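5-cytosine DNA methyltransferase (Entamoeba histolytica, PDB 3QV2) probably transfers a methyl group from S-adenosyl-L-methionine to carbon 5 of cytosine in tRNA or DNA, as other Dnmt2-type enzymes do. Local coordinates at residues K53-E58 and S287-Q292; Y152-I157 and Y173-R178; Y199-V204 and Y273-E278. One frame throughout, in Å; residues are numbered along the deposited sequence.

Contact 1 of 3, residues K53-E58 and S287-Q292; sequences KNFKEE and SNFTTQ
The C-terminal turn of helix 45-55 meets an irregular loop at Asn54 and Phe289, whose CA atoms lie 6.0 Å apart; after Phe55 the chain leaves the helix at Lys56, which has positive phi. The Asn54 amide serves as a two-pronged clamp on the backbone of Thr290. Its OD1 accepts from Thr290 N at 2.9 Å, and its ND2 donates to Thr290 O at 3.0 Å. Both bonds are nearly straight at hydrogen, and Thr290 O lies in the amide plane of Asn54. A further bond from ND2 to Ile50 O, one turn back in the helix, helps fix the rotation of the amide. In this class I methyltransferase fold the loop leads to helix 298-306, and Phe289 packs on Ile20 of the S-adenosyl-L-homocysteine site. A chi1 of -178° turns the Phe289 ring so that one face lies against the Asn54 amide, the two planes 15° apart and Asn54 CG 3.4 Å from Phe289 CD1. Phe55 approaches the rim of this ring, its CE2 4.1 Å from Phe289 CE1, while also packing on helix 22-29. Thr290 OG1 accepts from Gln292 N at 2.9 Å, forming an ST turn.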
loop_
_atom_site.group_PDB
_atom_site.type_symbol
_atom_site.label_atom_id
_atom_site.label_comp_id
_atom_site.label_asym_id
_atom_site.label_seq_id
_atom_site.Cartn_x
_atom_site.Cartn_y
_atom_site.Cartn_z
ATOM N N LYS A 53 -8.305 -3.026 15.585
ATOM C CA LYS A 53 -9.536 -2.249 15.712
ATOM C C LYS A 53 -10.528 -2.574 14.599
ATOM O O LYS A 53 -11.726 -2.705 14.843
ATOM C CB LYS A 53 -9.230 -0.750 15.713
ATOM C CG LYS A 53 -10.450 0.141 15.510
ATOM C CD LYS A 53 -11.423 0.054 16.674
ATOM C CE LYS A 53 -12.613 0.981 16.464
ATOM N NZ LYS A 53 -13.532 0.996 17.635
ATOM N N ASN A 54 -10.019 -2.706 13.378
ATOM C CA ASN A 54 -10.870 -2.943 12.215
ATOM C C ASN A 54 -11.174 -4.418 11.946
ATOM O O ASN A 54 -12.263 -4.757 11.484
ATOM C CB ASN A 54 -10.260 -2.298 10.968
ATOM C CG ASN A 54 -10.289 -0.783 11.024
ATOM O OD1 ASN A 54 -11.287 -0.158 10.665
ATOM N ND2 ASN A 54 -9.193 -0.183 11.474
ATOM N N PHE A 55 -10.215 -5.292 12.234
ATOM C CA PHE A 55 -10.363 -6.708 11.908
ATOM C C PHE A 55 -10.608 -7.591 13.130
ATOM O O PHE A 55 -10.809 -8.798 12.999
ATOM C CB PHE A 55 -9.154 -7.206 11.112
ATOM C CG PHE A 55 -8.992 -6.530 9.779
ATOM C CD1 PHE A 55 -9.864 -6.808 8.740
ATOM C CD2 PHE A 55 -7.974 -5.614 9.566
ATOM C CE1 PHE A 55 -9.724 -6.187 7.512
ATOM C CE2 PHE A 55 -7.828 -4.991 8.338
ATOM C CZ PHE A 55 -8.706 -5.278 7.312
ATOM N N LYS A 56 -10.593 -6.985 14.314
ATOM C CA LYS A 56 -10.900 -7.699 15.551
ATOM C C LYS A 56 -10.068 -8.970 15.709
ATOM O O LYS A 56 -10.552 -9.980 16.218
ATOM C CB LYS A 56 -12.390 -8.041 15.613
ATOM C CG LYS A 56 -13.304 -6.860 15.336
ATOM C CD LYS A 56 -13.021 -5.705 16.281
ATOM C CE LYS A 56 -13.953 -4.535 16.010
ATOM N NZ LYS A 56 -13.703 -3.391 16.930
ATOM N N GLU A 57 -8.818 -8.914 15.265
ATOM C CA GLU A 57 -7.903 -10.041 15.395
ATOM C C GLU A 57 -6.539 -9.528 15.831
ATOM O O GLU A 57 -6.136 -8.430 15.450
ATOM C CB GLU A 57 -7.785 -10.797 14.071
ATOM C CG GLU A 57 -9.101 -11.357 13.556
ATOM C CD GLU A 57 -8.985 -11.940 12.159
ATOM O OE1 GLU A 57 -7.874 -12.360 11.776
ATOM O OE2 GLU A 57 -10.010 -11.972 11.444
ATOM N N GLU A 58 -5.830 -10.318 16.629
ATOM C CA GLU A 58 -4.535 -9.894 17.152
ATOM C C GLU A 58 -3.418 -10.045 16.125
ATOM O O GLU A 58 -3.391 -11.009 15.360
ATOM C CB GLU A 58 -4.186 -10.665 18.426
ATOM C CG GLU A 58 -2.896 -10.203 19.083
ATOM C CD GLU A 58 -2.642 -10.886 20.411
ATOM O OE1 GLU A 58 -3.340 -11.878 20.713
ATOM O OE2 GLU A 58 -1.748 -10.427 21.152
ATOM N N SER A 287 -15.753 1.377 3.507
ATOM C CA SER A 287 -16.369 2.559 4.101
ATOM C C SER A 287 -16.375 2.507 5.625
ATOM O O SER A 287 -16.357 3.540 6.292
ATOM C CB SER A 287 -17.793 2.747 3.569
ATOM O OG SER A 287 -18.562 1.571 3.728
ATOM N N ASN A 288 -16.412 1.298 6.172
ATOM C CA ASN A 288 -16.426 1.121 7.620
ATOM C C ASN A 288 -15.034 1.056 8.236
ATOM O O ASN A 288 -14.877 1.210 9.453
ATOM C CB ASN A 288 -17.243 -0.111 8.008
ATOM C CG ASN A 288 -18.727 0.170 8.038
ATOM O OD1 ASN A 288 -19.149 1.271 8.389
ATOM N ND2 ASN A 288 -19.529 -0.819 7.663
ATOM N N PHE A 289 -14.027 0.825 7.400
ATOM C CA PHE A 289 -12.648 0.850 7.868
ATOM C C PHE A 289 -12.281 2.275 8.269
ATOM O O PHE A 289 -12.643 3.229 7.586
ATOM C CB PHE A 289 -11.700 0.347 6.779
ATOM C CG PHE A 289 -10.261 0.293 7.207
ATOM C CD1 PHE A 289 -9.694 -0.897 7.641
ATOM C CD2 PHE A 289 -9.472 1.435 7.179
ATOM C CE1 PHE A 289 -8.368 -0.945 8.039
ATOM C CE2 PHE A 289 -8.148 1.388 7.576
ATOM C CZ PHE A 289 -7.598 0.198 8.006
ATOM N N THR A 290 -11.566 2.415 9.381
ATOM C CA THR A 290 -11.155 3.732 9.854
ATOM C C THR A 290 -9.824 3.696 10.604
ATOM O O THR A 290 -9.566 2.787 11.392
ATOM C CB THR A 290 -12.232 4.370 10.759
ATOM O OG1 THR A 290 -11.782 5.652 11.215
ATOM C CG2 THR A 290 -12.518 3.480 11.961
ATOM N N THR A 291 -8.980 4.689 10.343
ATOM C CA THR A 291 -7.722 4.841 11.061
ATOM C C THR A 291 -7.962 5.692 12.302
ATOM O O THR A 291 -7.062 5.893 13.119
ATOM C CB THR A 291 -6.658 5.522 10.190
ATOM O OG1 THR A 291 -7.087 6.850 9.864
ATOM C CG2 THR A 291 -6.437 4.736 8.906
ATOM N N GLN A 292 -9.188 6.192 12.428
ATOM C CA GLN A 292 -9.569 7.032 13.556
ATOM C C GLN A 292 -9.720 6.203 14.826
ATOM O O GLN A 292 -10.787 6.177 15.439
ATOM C CB GLN A 292 -10.877 7.768 13.258
ATOM C CG GLN A 292 -11.226 8.854 14.264
ATOM C CD GLN A 292 -10.289 10.043 14.189
ATOM O OE1 GLN A 292 -10.542 11.001 13.460
ATOM N NE2 GLN A 292 -9.198 9.988 14.945
#

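Contact 2 of 3, residues Y152-I157 and Y173-R178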
loop_
_atom_site.group_PDB
_atom_site.type_symbol
_atom_site.label_atom_id
_atom_site.label_comp_id
_atom_site.label_asym_id
_atom_site.label_seq_id
_atom_site.Cartn_x
_atom_site.Cartn_y
_atom_site.Cartn_z
ATOM N N TYR A 152 8.175 -21.790 -8.964
ATOM C CA TYR A 152 7.131 -20.773 -9.043
ATOM C C TYR A 152 7.052 -20.140 -10.426
ATOM O O TYR A 152 8.065 -19.980 -11.107
ATOM C CB TYR A 152 7.361 -19.676 -7.998
ATOM C CG TYR A 152 6.870 -20.020 -6.610
ATOM C CD1 TYR A 152 5.564 -19.743 -6.225
ATOM C CD2 TYR A 152 7.713 -20.613 -5.683
ATOM C CE1 TYR A 152 5.110 -20.053 -4.956
ATOM C CE2 TYR A 152 7.270 -20.926 -4.412
ATOM C CZ TYR A 152 5.970 -20.645 -4.054
ATOM O OH TYR A 152 5.525 -20.954 -2.790
ATOM N N TYR A 153 5.838 -19.787 -10.836
ATOM C CA TYR A 153 5.634 -18.956 -12.016
ATOM C C TYR A 153 5.436 -17.519 -11.549
ATOM O O TYR A 153 4.661 -17.262 -10.629
ATOM C CB TYR A 153 4.418 -19.427 -12.811
ATOM C CG TYR A 153 4.583 -20.800 -13.421
ATOM C CD1 TYR A 153 5.064 -20.952 -14.715
ATOM C CD2 TYR A 153 4.261 -21.944 -12.704
ATOM C CE1 TYR A 153 5.218 -22.203 -15.278
ATOM C CE2 TYR A 153 4.412 -23.200 -13.257
ATOM C CZ TYR A 153 4.890 -23.323 -14.545
ATOM O OH TYR A 153 5.042 -24.574 -15.099
ATOM N N ILE A 154 6.137 -16.583 -12.179
ATOM C CA ILE A 154 6.138 -15.205 -11.707
ATOM C C ILE A 154 5.721 -14.197 -12.770
ATOM O O ILE A 154 6.308 -14.136 -13.851
ATOM C CB ILE A 154 7.524 -14.804 -11.164
ATOM C CG1 ILE A 154 8.006 -15.817 -10.127
ATOM C CG2 ILE A 154 7.481 -13.404 -10.571
ATOM C CD1 ILE A 154 9.410 -15.555 -9.625
ATOM N N LYS A 155 4.696 -13.413 -12.451
ATOM C CA LYS A 155 4.314 -12.276 -13.274
ATOM C C LYS A 155 4.343 -11.001 -12.443
ATOM O O LYS A 155 3.853 -10.970 -11.315
ATOM C CB LYS A 155 2.931 -12.478 -13.893
ATOM C CG LYS A 155 2.903 -13.519 -14.996
ATOM C CD LYS A 155 2.026 -13.071 -16.151
ATOM C CE LYS A 155 2.069 -14.072 -17.294
ATOM N NZ LYS A 155 3.454 -14.275 -17.804
ATOM N N ASP A 156 4.923 -9.950 -13.007
ATOM C CA ASP A 156 5.070 -8.687 -12.296
ATOM C C ASP A 156 4.574 -7.510 -13.130
ATOM O O ASP A 156 4.482 -7.599 -14.354
ATOM C CB ASP A 156 6.530 -8.476 -11.893
ATOM C CG ASP A 156 7.471 -8.489 -13.082
ATOM O OD1 ASP A 156 7.053 -8.948 -14.166
ATOM O OD2 ASP A 156 8.629 -8.048 -12.935
ATOM N N ILE A 157 4.254 -6.408 -12.462
ATOM C CA ILE A 157 3.764 -5.223 -13.153
ATOM C C ILE A 157 4.015 -3.953 -12.349
ATOM O O ILE A 157 3.887 -3.944 -11.125
ATOM C CB ILE A 157 2.255 -5.330 -13.463
ATOM C CG1 ILE A 157 1.798 -4.144 -14.316
ATOM C CG2 ILE A 157 1.447 -5.406 -12.175
ATOM C CD1 ILE A 157 0.324 -4.165 -14.660
ATOM N N TYR A 173 5.238 -1.360 -7.570
ATOM C CA TYR A 173 5.654 -2.599 -8.207
ATOM C C TYR A 173 4.935 -3.773 -7.557
ATOM O O TYR A 173 4.839 -3.849 -6.331
ATOM C CB TYR A 173 7.170 -2.760 -8.089
ATOM C CG TYR A 173 7.727 -4.019 -8.714
ATOM C CD1 TYR A 173 7.468 -4.336 -10.040
ATOM C CD2 TYR A 173 8.533 -4.878 -7.981
ATOM C CE1 TYR A 173 7.985 -5.483 -10.615
ATOM C CE2 TYR A 173 9.056 -6.025 -8.545
ATOM C CZ TYR A 173 8.779 -6.322 -9.862
ATOM O OH TYR A 173 9.298 -7.463 -10.428
ATOM N N TYR A 174 4.422 -4.681 -8.383
ATOM C CA TYR A 174 3.648 -5.815 -7.888
ATOM C C TYR A 174 4.162 -7.146 -8.427
ATOM O O TYR A 174 4.342 -7.310 -9.633
ATOM C CB TYR A 174 2.174 -5.653 -8.257
ATOM C CG TYR A 174 1.549 -4.373 -7.752
ATOM C CD1 TYR A 174 1.035 -4.290 -6.467
ATOM C CD2 TYR A 174 1.469 -3.248 -8.563
ATOM C CE1 TYR A 174 0.460 -3.124 -6.000
ATOM C CE2 TYR A 174 0.896 -2.076 -8.106
ATOM C CZ TYR A 174 0.392 -2.021 -6.823
ATOM O OH TYR A 174 -0.179 -0.862 -6.357
ATOM N N VAL A 175 4.386 -8.098 -7.527
ATOM C CA VAL A 175 4.839 -9.425 -7.920
ATOM C C VAL A 175 3.766 -10.469 -7.629
ATOM O O VAL A 175 3.255 -10.554 -6.514
ATOM C CB VAL A 175 6.135 -9.823 -7.191
ATOM C CG1 VAL A 175 6.566 -11.218 -7.608
ATOM C CG2 VAL A 175 7.235 -8.815 -7.479
ATOM N N MET A 176 3.429 -11.256 -8.644
ATOM C CA MET A 176 2.435 -12.313 -8.506
ATOM C C MET A 176 3.055 -13.669 -8.809
ATOM O O MET A 176 3.366 -13.977 -9.959
ATOM C CB MET A 176 1.248 -12.049 -9.432
ATOM C CG MET A 176 0.428 -10.831 -9.048
ATOM S SD MET A 176 -0.365 -10.062 -10.472
ATOM C CE MET A 176 1.065 -9.397 -11.321
ATOM N N ALA A 177 3.236 -14.475 -7.768
ATOM C CA ALA A 177 3.877 -15.774 -7.913
ATOM C C ALA A 177 2.960 -16.902 -7.460
ATOM O O ALA A 177 2.230 -16.766 -6.481
ATOM C CB ALA A 177 5.183 -15.806 -7.134
ATOM N N ARG A 178 3.002 -18.014 -8.186
ATOM C CA ARG A 178 2.204 -19.183 -7.841
ATOM C C ARG A 178 2.777 -20.433 -8.504
ATOM O O ARG A 178 3.631 -20.343 -9.384
ATOM C CB ARG A 178 0.742 -18.980 -8.241
ATOM C CG ARG A 178 0.493 -18.988 -9.737
ATOM C CD ARG A 178 -0.915 -18.528 -10.061
ATOM N NE ARG A 178 -1.334 -18.946 -11.395
ATOM C CZ ARG A 178 -2.455 -18.545 -11.984
ATOM N NH1 ARG A 178 -3.266 -17.707 -11.356
ATOM N NH2 ARG A 178 -2.763 -18.977 -13.199
#
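A chi1 of 180° extends the Tyr173 ring away from its own N and over to Asp156, whose carboxylate is set between its own N and carbonyl carbon (chi1 58°). There Tyr173 OH donates to Asp156 OD2 at 2.7 Å. The carboxylate oxygen lies at the edge of the ring, near its plane, and offers its anti lone pair; the two flat groups are turned 73° apart. Lys135 forms a salt bridge to the same oxygen, so hydroxyl and ammonium share it and would probably stabilise its negative charge.

The backbones form an antiparallel pair with three hydrogen-bonded positions, Tyr153 with Arg178, Lys155 with Met176 and Ile157 with Tyr174. The tightest of these links include Tyr153 N to Arg178 O and Met176 N to Lys155 O, both 2.7 Å. On the face carrying Asp156, Ile154 CG2 meets Val175 CG1 at 3.8 Å, and Ile154 CG1 lies against Ala177 CB. On the other face, Ile157 CG2 touches both Tyr174 CB, at 4.0 Å, and the bent end of Met176, at CE.

This is the reversed edge of the Rossmann-like methyltransferase sheet: strand 172-178 runs antiparallel to both neighbours, and 153-159 is outermost. Backbone bonds from Tyr173, Val175 and Ala177 continue to strand 125-130. Helix 138-149 covers the face of Ile154 and Val175, whereas helix 311-321 packs over Tyr174 on the other.

Contact 3 of 3, residues Y199-V204 and Y273-E278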
loop_
_atom_site.group_PDB
_atom_site.type_symbol
_atom_site.label_atom_id
_atom_site.label_comp_id
_atom_site.label_asym_id
_atom_site.label_seq_id
_atom_site.Cartn_x
_atom_site.Cartn_y
_atom_site.Cartn_z
ATOM N N TYR A 199 -14.446 11.440 -2.975
ATOM C CA TYR A 199 -13.690 11.001 -1.806
ATOM C C TYR A 199 -13.641 12.049 -0.700
ATOM O O TYR A 199 -13.102 11.801 0.378
ATOM C CB TYR A 199 -12.270 10.609 -2.216
ATOM C CG TYR A 199 -12.211 9.619 -3.362
ATOM C CD1 TYR A 199 -12.257 10.050 -4.682
ATOM C CD2 TYR A 199 -12.109 8.255 -3.122
ATOM C CE1 TYR A 199 -12.204 9.150 -5.731
ATOM C CE2 TYR A 199 -12.055 7.348 -4.164
ATOM C CZ TYR A 199 -12.103 7.803 -5.467
ATOM O OH TYR A 199 -12.051 6.910 -6.513
ATOM N N LEU A 200 -14.213 13.218 -0.965
ATOM C CA LEU A 200 -14.135 14.338 -0.034
ATOM C C LEU A 200 -15.137 14.227 1.110
ATOM O O LEU A 200 -16.321 13.989 0.881
ATOM C CB LEU A 200 -14.375 15.650 -0.779
ATOM C CG LEU A 200 -13.422 15.966 -1.931
ATOM C CD1 LEU A 200 -13.886 17.199 -2.693
ATOM C CD2 LEU A 200 -12.006 16.153 -1.411
ATOM N N ASP A 201 -14.658 14.405 2.339
ATOM C CA ASP A 201 -15.549 14.620 3.470
ATOM C C ASP A 201 -16.283 15.933 3.232
ATOM O O ASP A 201 -15.815 16.782 2.472
ATOM C CB ASP A 201 -14.770 14.687 4.782
ATOM C CG ASP A 201 -13.951 13.443 5.040
ATOM O OD1 ASP A 201 -14.253 12.385 4.448
ATOM O OD2 ASP A 201 -13.004 13.519 5.849
ATOM N N ASN A 202 -17.425 16.112 3.883
ATOM C CA ASN A 202 -18.284 17.250 3.563
ATOM C C ASN A 202 -18.378 18.338 4.632
ATOM O O ASN A 202 -19.073 19.336 4.436
ATOM C CB ASN A 202 -19.683 16.774 3.157
ATOM C CG ASN A 202 -20.292 15.832 4.171
ATOM O OD1 ASN A 202 -20.350 14.622 3.957
ATOM N ND2 ASN A 202 -20.746 16.383 5.290
ATOM N N ASN A 203 -17.677 18.161 5.748
ATOM C CA ASN A 203 -17.682 19.174 6.799
ATOM C C ASN A 203 -16.368 19.223 7.573
ATOM O O ASN A 203 -16.366 19.180 8.809
ATOM C CB ASN A 203 -18.852 18.942 7.758
ATOM C CG ASN A 203 -18.721 17.642 8.529
ATOM O OD1 ASN A 203 -18.119 16.677 8.050
ATOM N ND2 ASN A 203 -19.283 17.609 9.729
ATOM N N VAL A 204 -15.259 19.324 6.844
ATOM C CA VAL A 204 -13.930 19.277 7.452
ATOM C C VAL A 204 -13.693 20.418 8.441
ATOM O O VAL A 204 -13.950 21.586 8.135
ATOM C CB VAL A 204 -12.831 19.309 6.374
ATOM C CG1 VAL A 204 -11.458 19.037 6.982
ATOM C CG2 VAL A 204 -13.147 18.294 5.282
ATOM N N TYR A 273 -5.290 20.401 3.957
ATOM C CA TYR A 273 -4.813 19.046 3.733
ATOM C C TYR A 273 -6.014 18.126 3.609
ATOM O O TYR A 273 -7.083 18.413 4.148
ATOM C CB TYR A 273 -3.943 18.565 4.895
ATOM C CG TYR A 273 -2.752 19.443 5.207
ATOM C CD1 TYR A 273 -1.625 19.434 4.396
ATOM C CD2 TYR A 273 -2.748 20.264 6.325
ATOM C CE1 TYR A 273 -0.532 20.230 4.685
ATOM C CE2 TYR A 273 -1.663 21.063 6.623
ATOM C CZ TYR A 273 -0.558 21.042 5.800
ATOM O OH TYR A 273 0.522 21.839 6.098
ATOM N N PHE A 274 -5.843 17.022 2.894
ATOM C CA PHE A 274 -6.843 15.967 2.910
ATOM C C PHE A 274 -6.814 15.312 4.285
ATOM O O PHE A 274 -5.747 15.147 4.876
ATOM C CB PHE A 274 -6.559 14.930 1.824
ATOM C CG PHE A 274 -6.789 15.433 0.425
ATOM C CD1 PHE A 274 -8.066 15.465 -0.111
ATOM C CD2 PHE A 274 -5.729 15.861 -0.359
ATOM C CE1 PHE A 274 -8.285 15.921 -1.399
ATOM C CE2 PHE A 274 -5.939 16.317 -1.649
ATOM C CZ PHE A 274 -7.221 16.347 -2.169
ATOM N N THR A 275 -7.983 14.948 4.800
ATOM C CA THR A 275 -8.066 14.304 6.105
ATOM C C THR A 275 -7.631 12.847 6.007
ATOM O O THR A 275 -7.612 12.277 4.917
ATOM C CB THR A 275 -9.496 14.354 6.667
ATOM O OG1 THR A 275 -10.329 13.445 5.936
ATOM C CG2 THR A 275 -10.061 15.761 6.565
ATOM N N PRO A 276 -7.274 12.239 7.148
ATOM C CA PRO A 276 -6.911 10.818 7.153
ATOM C C PRO A 276 -8.009 9.967 6.522
ATOM O O PRO A 276 -7.725 9.051 5.750
ATOM C CB PRO A 276 -6.791 10.499 8.644
ATOM C CG PRO A 276 -6.437 11.798 9.279
ATOM C CD PRO A 276 -7.150 12.852 8.482
ATOM N N ASN A 277 -9.257 10.284 6.853
ATOM C CA ASN A 277 -10.404 9.540 6.352
ATOM C C ASN A 277 -10.533 9.639 4.836
ATOM O O ASN A 277 -10.968 8.695 4.176
ATOM C CB ASN A 277 -11.686 10.024 7.033
ATOM C CG ASN A 277 -12.866 9.107 6.778
ATOM O OD1 ASN A 277 -13.773 9.439 6.015
ATOM N ND2 ASN A 277 -12.858 7.942 7.417
ATOM N N GLU A 278 -10.146 10.786 4.287
ATOM C CA GLU A 278 -10.200 11.002 2.844
ATOM C C GLU A 278 -9.150 10.173 2.108
ATOM O O GLU A 278 -9.432 9.591 1.060
ATOM C CB GLU A 278 -10.048 12.489 2.515
ATOM C CG GLU A 278 -11.251 13.329 2.921
ATOM C CD GLU A 278 -11.052 14.810 2.660
ATOM O OE1 GLU A 278 -9.901 15.282 2.752
ATOM O OE2 GLU A 278 -12.048 15.498 2.360
#
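Tyr199 begins the contact through its backbone, its O lying 3.5 Å from Glu278 CG beside the first turn of helix 276-282. That turn starts with a capping box: Thr275, at the N-cap, accepts from Glu278 N through OG1, and Glu278 OE1 accepts in return from Thr275 N at 2.8 Å. The loop 199-204 is laid over this box and uses its polar groups a second time. The phenol of Tyr199 turns elsewhere, its OH bonding to Ser194 OG.

Leu200 follows, with CD2 3.7 Å from Phe274 CE1, at the edge of that ring and near its plane; the same methyl also approaches Glu278 OE2.

Asp201 carries most of the polar contact. Its backbone N donates to Glu278 OE2 at 2.8 Å, along the anti lone pair, so both carboxylate oxygens of Glu278 hold backbone N-H groups, one from each segment. Because CG stands anti to its carbonyl carbon (chi1 -58°), the Asp201 carboxylate faces the N-cap, and Thr275 OG1 donates to Asp201 OD2 at 2.7 Å from above the carboxylate plane. The threonine hydroxyl thus donates a hydrogen bond to Asp201 of the loop and accepts one from Glu278 N of the helix. The acidic groups come close, Asp201 OD2 being 4.1 Å from Glu278 OE2, but each has a basic partner: Lys281 forms a salt bridge with Asp201 OD1, and Arg272 with Glu278 OE1. The two basic partners and the helix N terminus would probably offset this repulsion and favour the ionised form of both acids.

After Asn202 and Asn203 the chain curls back to Val204, which reaches tip to tip toward the N-cap threonine, Val204 CG1 lying 3.6 Å from Thr275 CG2.

Overall arrangement
From the N terminus, the chain passes through helix 45-55 and opens contact 1, whose long loop closes only at 287-292, just before helix 298-306. Both other contacts fall within that span. Contact 2 comes first and closes over a short connection, pairing the last two strands of the main sheet. Contact 3 then opens at 199-204 and closes at 273-278, so the two follow in series without crossing. Their centres are 34 Å apart, on opposite sides of the chain's centre. Contacts 1 and 3 touch where Thr291 OG1 packs against Pro276 CB at 3.9 Å, bringing the cofactor-side loop against the start of helix 276-282.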